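Local structure of 5' nucleotidase family protein (Staphylococcus aureus subsp. aureus, 4Q7F) at residues I32-F37 against N41-M46; G76-N81 against D379-Y384; A231-F236 against E254-T259. The protein is a two-part member of the 5'-nucleotidase family, pairing a calcineurin-like phosphoesterase domain, which holds manganese and magnesium, with the family's C-terminal domain. One frame throughout, in Å; residues are numbered along the deposited sequence.

Contact 1. Residues I32-F37 against N41-M46; sequences IFPTDF and NQYQPM
P34 and Q44 share the shorter of the two hydrogen bonds that cross this contact, Q44 N donating to P34 O over 2.9 Å. The donor stands above the carbonyl plane, 50° out of it, and the same oxygen also receives a CA-H...O contact from Y43 CA. The second bond is straighter: D36 N gives its hydrogen to Q42 OE1 at 3.2 Å and 168°. At its other end the Q42 amide donates from NE2 to Q44 OE1, so both halves of that amide are engaged and its rotation is fixed. This leaves two acceptors side by side, D36 OD1 and Q42 OE1 at 3.0 Å. D36 OD1 has its own hydrogen bond to T38 OG1. Water 1 donates to I32 O and M46 O, and so bridges the backbones of I32 and M46, while P34 CA makes a CA-H...O contact with M46 O at 3.3 Å.

Packing begins with P34 CG, which lies over one face of the Y43 ring, 3.9 Å from its centroid and offset toward the rim, a CH-pi contact. M46, a selenomethionine, sets CG between its backbone N and carbonyl carbon (chi1 69°), which lays the chain along the T35 backbone: SE comes 3.7 Å from D36 N and CE 3.5 Å from T35 O. T35 OG1 accepts from F37 N in an ST turn and meets Q42 CB.

In this irregular loop between strand 19-25 and helix 48-59, one backbone bond, one glutamine amide and a bridging water join the segments, with P34 packed on Y43. The close oxygens of D36 and Q42 would probably repel, a cost probably offset by the D36 N-H on Q42 OE1 and the T38 hydroxyl on D36 OD1.

Contact 2. Residues G76-N81 against D379-Y384; sequences GSPFCN and DVINNY
P78 and N81, one turn apart on helix 78-85, are the residues that meet I381 of helix 377-383. Just before them S77 takes the N-cap position, its OG accepting a weak capping bond from F79 N at 3.2 Å and also bonded to G30 O. P78, in the first turn, puts CG 4.2 Å from I381 CG2, an apolar touch made obliquely. F79 leaves the backbone away from I381, and its side chain touches L313. N81 then comes in from the direction opposite to I381, its CB 3.8 Å from I381 CD1. The isoleucine reaches that far because its chain is extended at the end (chi2 175°), while CG2 lies between the proline and the asparagine. At the C-terminal end of helix 377-383, D379 O takes both N383 N and N383 ND2, from opposite faces of the carbonyl plane.

W316 and L317 of helix 304-317 also touch I381, and L317 reaches P78 as well, so a third helix fills in beside the pair. No hydrogen bond crosses; a proline and an asparagine side chain against one isoleucine make the small direct contact between the phosphoesterase and C-terminal parts.

Contact 3. Residues A231-F236 against E254-T259; sequences AMLEAF and ERFKQT
L233 meets the ring of F256 in a CH-pi contact. Its CB sits over the centre of one face, 3.9 Å from the centroid and only 8° off the ring normal. The two side chains slide past each other in opposite directions, and L233 CD1 lies past the rim on the CG and CD2 side, 4.2 Å from F256 CG. The far end of the ring runs on along the helix backbone: CE1 is 3.8 Å from L233 O, and CZ is 4.0 Å from E234 N, an oblique approach. F256 reaches this far because CG is anti to its backbone N (chi1 -177°), which swings the ring toward the helix.

Apolar packing continues at the other branch of the leucine, where L233 CD2 touches T259 CG2 at 3.8 Å. F243 of strand 242-244 touches both of these residues, and V261 of strand 259-264 lies against L233 and F256.

Backbone bonds close the hairpin. F256 and T259 exchange two of them, F256 N to T259 O (2.9 Å) and T259 N to F256 O (2.8 Å), completing a type II' turn that joins strands 251-256 and 259-264. T259 turns its methyl to the leucine, while its OG1 hydrogen-bonds beyond the hairpin, to S237 OG and I240 O.

No hydrogen bond runs between the two segments. L233 does most of the work, its CB on a phenylalanine face, CD1 beside the rim and CD2 on a threonine methyl, with E234 at the ring's end. The tight turn sets F256 and T259 side by side to receive it.

In the fold
From the N terminus, strand 19-25 runs into the loop where contact 1 closes a short excursion, with only three residues between its segments, before helix 48-59. Contact 2 opens later, at 76-81, and closes some 300 residues on at 379-384, spanning much of the phosphoesterase part and reaching the C-terminal part. Contact 3, between helix 229-236 and the hairpin after it, falls wholly within that span. Contacts 1 and 2 adjoin: F37 CD2 lies 3.6 Å from P78 CD, so the early loop packs beside the junction of the two parts. Contact 3 stands apart on the opposite side of the chain's centre from contact 2, nearest atoms about 24 Å away, and ties a helix to the six-stranded sheet.

Contact 1. Residues I32-F37 against N41-M46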
# COMPACT_ATOMS: atom_id res chain seq x y z
N ILE A 32 -7.90 11.95 4.83
CA ILE A 32 -7.94 13.40 4.90
C ILE A 32 -8.50 13.83 6.26
O ILE A 32 -7.92 14.68 6.95
CB ILE A 32 -8.87 13.95 3.80
CG1 ILE A 32 -8.40 13.49 2.42
CG2 ILE A 32 -8.97 15.48 3.89
CD1 ILE A 32 -7.01 13.91 2.04
N PHE A 33 -9.63 13.25 6.64
CA PHE A 33 -10.27 13.54 7.90
C PHE A 33 -9.51 12.90 9.04
O PHE A 33 -8.70 12.02 8.80
CB PHE A 33 -11.70 13.09 7.88
CG PHE A 33 -12.51 13.79 6.83
CD1 PHE A 33 -12.88 15.10 7.01
CD2 PHE A 33 -12.84 13.17 5.66
CE1 PHE A 33 -13.60 15.77 6.05
CE2 PHE A 33 -13.57 13.83 4.69
CZ PHE A 33 -13.94 15.14 4.89
N PRO A 34 -9.74 13.36 10.29
CA PRO A 34 -9.02 12.77 11.43
C PRO A 34 -9.71 11.52 11.94
O PRO A 34 -10.27 11.52 13.06
CB PRO A 34 -9.06 13.89 12.46
CG PRO A 34 -10.33 14.62 12.14
CD PRO A 34 -10.39 14.63 10.66
N THR A 35 -9.70 10.48 11.10
CA THR A 35 -10.35 9.20 11.41
C THR A 35 -9.86 8.07 10.53
O THR A 35 -9.47 8.29 9.38
CB THR A 35 -11.88 9.31 11.22
OG1 THR A 35 -12.50 8.05 11.51
CG2 THR A 35 -12.23 9.73 9.79
N ASP A 36 -9.91 6.84 11.07
CA ASP A 36 -9.57 5.64 10.31
C ASP A 36 -10.87 4.91 9.91
O ASP A 36 -10.85 3.81 9.36
CB ASP A 36 -8.63 4.71 11.10
CG ASP A 36 -9.23 4.21 12.39
OD1 ASP A 36 -10.45 4.33 12.63
OD2 ASP A 36 -8.45 3.66 13.19
N PHE A 37 -12.01 5.54 10.22
CA PHE A 37 -13.37 5.05 9.89
C PHE A 37 -13.83 3.77 10.58
O PHE A 37 -14.85 3.18 10.21
CB PHE A 37 -13.54 4.95 8.37
CG PHE A 37 -13.28 6.23 7.65
CD1 PHE A 37 -14.27 7.22 7.59
CD2 PHE A 37 -12.06 6.47 7.05
CE1 PHE A 37 -14.03 8.41 6.94
CE2 PHE A 37 -11.82 7.66 6.39
CZ PHE A 37 -12.81 8.63 6.32
N ASN A 41 -18.12 8.29 14.58
CA ASN A 41 -17.69 9.48 15.32
C ASN A 41 -16.20 9.46 15.71
O ASN A 41 -15.71 10.37 16.39
CB ASN A 41 -18.59 9.63 16.56
CG ASN A 41 -20.08 9.68 16.20
OD1 ASN A 41 -20.52 10.54 15.45
ND2 ASN A 41 -20.85 8.75 16.75
N GLN A 42 -15.49 8.45 15.23
CA GLN A 42 -14.07 8.27 15.51
C GLN A 42 -13.34 9.57 15.20
O GLN A 42 -13.67 10.27 14.23
CB GLN A 42 -13.51 7.11 14.66
CG GLN A 42 -12.53 6.14 15.34
CD GLN A 42 -11.05 6.47 15.23
OE1 GLN A 42 -10.55 6.93 14.19
NE2 GLN A 42 -10.32 6.16 16.29
N TYR A 43 -12.40 9.92 16.07
CA TYR A 43 -11.58 11.12 15.91
C TYR A 43 -10.22 10.70 16.44
O TYR A 43 -10.15 10.12 17.52
CB TYR A 43 -12.12 12.28 16.72
CG TYR A 43 -11.52 13.61 16.33
CD1 TYR A 43 -10.20 13.92 16.64
CD2 TYR A 43 -12.29 14.56 15.65
CE1 TYR A 43 -9.66 15.15 16.27
CE2 TYR A 43 -11.76 15.78 15.28
CZ TYR A 43 -10.45 16.07 15.58
OH TYR A 43 -9.95 17.30 15.22
N GLN A 44 -9.17 11.00 15.69
CA GLN A 44 -7.83 10.59 16.05
C GLN A 44 -6.82 11.58 15.45
O GLN A 44 -7.09 12.18 14.41
CB GLN A 44 -7.64 9.17 15.50
CG GLN A 44 -6.32 8.49 15.80
CD GLN A 44 -6.33 7.01 15.42
OE1 GLN A 44 -7.38 6.43 15.13
NE2 GLN A 44 -5.15 6.39 15.44
N PRO A 45 -5.67 11.79 16.11
CA PRO A 45 -4.71 12.75 15.57
C PRO A 45 -3.99 12.18 14.33
O PRO A 45 -2.92 11.61 14.43
CB PRO A 45 -3.76 12.98 16.75
CG PRO A 45 -3.82 11.71 17.52
CD PRO A 45 -5.25 11.28 17.43
N MSE A 46 -4.60 12.37 13.17
CA MSE A 46 -4.13 11.78 11.91
C MSE A 46 -4.84 12.42 10.78
O MSE A 46 -5.79 13.19 10.97
CB MSE A 46 -4.55 10.28 11.87
CG MSE A 46 -6.10 10.08 11.71
SE MSE A 46 -6.47 8.16 11.68
CE MSE A 46 -6.04 7.91 9.77
O HOH W 1 -7.01 15.27 9.55

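Contact 2. Residues G76-N81 against D379-Y384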
# COMPACT_ATOMS: atom_id res chain seq x y z
N GLY A 76 -6.77 4.21 -0.90
CA GLY A 76 -6.46 3.74 0.41
C GLY A 76 -7.58 3.70 1.40
O GLY A 76 -7.77 2.71 2.06
N SER A 77 -8.34 4.78 1.49
CA SER A 77 -9.35 4.87 2.50
C SER A 77 -10.74 4.73 1.92
O SER A 77 -10.90 4.80 0.71
CB SER A 77 -9.25 6.25 3.15
OG SER A 77 -9.77 7.25 2.29
N PRO A 78 -11.76 4.57 2.78
CA PRO A 78 -13.14 4.50 2.33
C PRO A 78 -13.57 5.78 1.64
O PRO A 78 -14.54 5.75 0.91
CB PRO A 78 -13.93 4.34 3.64
CG PRO A 78 -12.98 3.70 4.58
CD PRO A 78 -11.66 4.32 4.23
N PHE A 79 -12.87 6.88 1.85
CA PHE A 79 -13.20 8.14 1.15
C PHE A 79 -12.92 7.91 -0.35
O PHE A 79 -13.70 8.32 -1.25
CB PHE A 79 -12.40 9.30 1.75
CG PHE A 79 -12.54 10.62 1.00
CD1 PHE A 79 -13.79 11.09 0.63
CD2 PHE A 79 -11.43 11.40 0.71
CE1 PHE A 79 -13.93 12.31 -0.03
CE2 PHE A 79 -11.57 12.62 0.05
CZ PHE A 79 -12.82 13.07 -0.32
N CYS A 80 -11.83 7.20 -0.62
CA CYS A 80 -11.48 6.85 -1.99
C CYS A 80 -12.59 5.95 -2.61
O CYS A 80 -13.02 6.21 -3.74
CB CYS A 80 -10.09 6.24 -2.03
SG CYS A 80 -8.77 7.40 -1.55
N ASN A 81 -13.07 4.94 -1.87
CA ASN A 81 -14.18 4.11 -2.36
C ASN A 81 -15.39 4.98 -2.67
O ASN A 81 -16.03 4.83 -3.72
CB ASN A 81 -14.63 3.06 -1.35
CG ASN A 81 -13.54 2.08 -1.02
OD1 ASN A 81 -12.49 2.45 -0.51
ND2 ASN A 81 -13.81 0.81 -1.26
N ASP A 379 -18.40 -1.93 7.04
CA ASP A 379 -17.90 -3.27 7.35
C ASP A 379 -17.35 -3.99 6.14
O ASP A 379 -16.32 -4.66 6.23
CB ASP A 379 -19.02 -4.08 8.00
CG ASP A 379 -19.62 -3.36 9.19
OD1 ASP A 379 -18.86 -2.99 10.12
OD2 ASP A 379 -20.84 -3.14 9.22
N VAL A 380 -18.01 -3.86 4.99
CA VAL A 380 -17.56 -4.52 3.77
C VAL A 380 -16.20 -3.99 3.35
O VAL A 380 -15.31 -4.76 2.97
CB VAL A 380 -18.57 -4.32 2.60
CG1 VAL A 380 -17.96 -4.79 1.29
CG2 VAL A 380 -19.89 -5.04 2.88
N ILE A 381 -16.05 -2.67 3.39
CA ILE A 381 -14.80 -2.04 2.99
C ILE A 381 -13.65 -2.43 3.93
O ILE A 381 -12.55 -2.72 3.46
CB ILE A 381 -14.93 -0.50 2.90
CG1 ILE A 381 -15.94 -0.11 1.80
CG2 ILE A 381 -13.57 0.07 2.56
CD1 ILE A 381 -16.25 1.38 1.68
N ASN A 382 -13.91 -2.44 5.24
CA ASN A 382 -12.88 -2.83 6.20
C ASN A 382 -12.40 -4.24 5.98
O ASN A 382 -11.22 -4.53 6.18
CB ASN A 382 -13.37 -2.64 7.65
CG ASN A 382 -13.40 -1.18 8.05
OD1 ASN A 382 -12.60 -0.39 7.56
ND2 ASN A 382 -14.31 -0.81 8.93
N ASN A 383 -13.30 -5.11 5.57
CA ASN A 383 -12.92 -6.51 5.30
C ASN A 383 -12.29 -6.73 3.92
O ASN A 383 -11.55 -7.68 3.73
CB ASN A 383 -14.10 -7.42 5.55
CG ASN A 383 -14.37 -7.56 7.04
OD1 ASN A 383 -13.63 -8.25 7.73
ND2 ASN A 383 -15.40 -6.90 7.53
N TYR A 384 -12.55 -5.85 2.97
CA TYR A 384 -11.90 -5.94 1.65
C TYR A 384 -11.53 -4.53 1.24
O TYR A 384 -12.25 -3.93 0.45
CB TYR A 384 -12.80 -6.59 0.57
CG TYR A 384 -11.93 -7.31 -0.42
CD1 TYR A 384 -11.19 -6.61 -1.34
CD2 TYR A 384 -11.74 -8.68 -0.32
CE1 TYR A 384 -10.33 -7.26 -2.21
CE2 TYR A 384 -10.88 -9.34 -1.18
CZ TYR A 384 -10.18 -8.63 -2.11
OH TYR A 384 -9.30 -9.25 -2.95

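Contact 3. Residues A231-F236 against E254-T259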
# COMPACT_ATOMS: atom_id res chain seq x y z
N ALA A 231 20.75 0.70 -1.85
CA ALA A 231 21.72 0.71 -2.95
C ALA A 231 21.92 2.14 -3.46
O ALA A 231 23.02 2.52 -3.84
CB ALA A 231 21.25 -0.20 -4.07
N MSE A 232 20.85 2.93 -3.46
CA MSE A 232 20.93 4.33 -3.92
C MSE A 232 21.81 5.16 -3.00
O MSE A 232 22.70 5.89 -3.45
CB MSE A 232 19.52 4.89 -4.04
CG MSE A 232 18.82 4.36 -5.29
SE MSE A 232 16.85 4.41 -5.05
CE MSE A 232 16.61 6.16 -5.93
N LEU A 233 21.58 5.05 -1.70
CA LEU A 233 22.40 5.79 -0.73
C LEU A 233 23.84 5.27 -0.72
O LEU A 233 24.79 6.06 -0.81
CB LEU A 233 21.80 5.68 0.68
CG LEU A 233 20.54 6.50 0.94
CD1 LEU A 233 19.83 6.02 2.19
CD2 LEU A 233 20.89 7.97 1.04
N GLU A 234 23.99 3.96 -0.62
CA GLU A 234 25.29 3.32 -0.60
C GLU A 234 26.17 3.81 -1.76
O GLU A 234 27.36 4.05 -1.58
CB GLU A 234 25.13 1.79 -0.68
CG GLU A 234 26.43 1.00 -0.73
CD GLU A 234 26.22 -0.49 -0.99
OE1 GLU A 234 26.95 -1.30 -0.39
OE2 GLU A 234 25.33 -0.86 -1.79
N ALA A 235 25.58 3.95 -2.94
CA ALA A 235 26.31 4.37 -4.12
C ALA A 235 26.41 5.88 -4.29
O ALA A 235 27.45 6.39 -4.74
CB ALA A 235 25.66 3.78 -5.36
N PHE A 236 25.36 6.61 -3.93
CA PHE A 236 25.35 8.06 -4.18
C PHE A 236 25.17 9.02 -3.00
O PHE A 236 24.95 10.21 -3.22
CB PHE A 236 24.27 8.35 -5.23
CG PHE A 236 24.35 7.45 -6.42
CD1 PHE A 236 25.46 7.50 -7.26
CD2 PHE A 236 23.33 6.55 -6.70
CE1 PHE A 236 25.55 6.65 -8.36
CE2 PHE A 236 23.42 5.71 -7.80
CZ PHE A 236 24.53 5.75 -8.63
N GLU A 254 16.88 10.08 10.00
CA GLU A 254 18.24 9.94 10.48
C GLU A 254 19.19 10.38 9.38
O GLU A 254 18.75 10.87 8.33
CB GLU A 254 18.48 8.48 10.86
CG GLU A 254 18.42 7.50 9.70
CD GLU A 254 18.39 6.05 10.16
OE1 GLU A 254 19.36 5.31 9.90
OE2 GLU A 254 17.39 5.65 10.81
N ARG A 255 20.48 10.20 9.62
CA ARG A 255 21.50 10.61 8.68
C ARG A 255 22.20 9.37 8.10
O ARG A 255 22.44 8.41 8.83
CB ARG A 255 22.54 11.48 9.40
CG ARG A 255 21.94 12.51 10.36
CD ARG A 255 21.18 13.62 9.66
NE ARG A 255 22.06 14.72 9.27
CZ ARG A 255 22.34 15.77 10.04
NH1 ARG A 255 23.16 16.71 9.59
NH2 ARG A 255 21.81 15.88 11.26
N PHE A 256 22.47 9.38 6.80
CA PHE A 256 23.24 8.30 6.16
C PHE A 256 24.44 9.11 5.68
O PHE A 256 24.34 9.86 4.71
CB PHE A 256 22.54 7.64 4.97
CG PHE A 256 23.33 6.49 4.37
CD1 PHE A 256 24.36 6.73 3.47
CD2 PHE A 256 23.05 5.18 4.72
CE1 PHE A 256 25.09 5.69 2.93
CE2 PHE A 256 23.77 4.12 4.17
CZ PHE A 256 24.80 4.38 3.27
N LYS A 257 25.55 8.98 6.40
CA LYS A 257 26.73 9.80 6.13
C LYS A 257 26.26 11.26 6.28
O LYS A 257 25.80 11.62 7.37
CB LYS A 257 27.37 9.45 4.78
CG LYS A 257 27.95 8.04 4.78
CD LYS A 257 28.65 7.68 3.48
CE LYS A 257 29.22 6.27 3.59
NZ LYS A 257 29.74 5.79 2.29
N GLN A 258 26.32 12.09 5.24
CA GLN A 258 25.85 13.50 5.38
C GLN A 258 24.41 13.68 4.88
O GLN A 258 23.83 14.76 5.03
CB GLN A 258 26.77 14.45 4.63
CG GLN A 258 28.18 14.47 5.19
CD GLN A 258 28.22 15.02 6.60
OE1 GLN A 258 27.83 16.17 6.85
NE2 GLN A 258 28.70 14.21 7.53
N THR A 259 23.85 12.63 4.30
CA THR A 259 22.51 12.69 3.73
C THR A 259 21.41 12.66 4.79
O THR A 259 21.46 11.86 5.71
CB THR A 259 22.29 11.51 2.76
OG1 THR A 259 23.32 11.51 1.76
CG2 THR A 259 20.93 11.61 2.09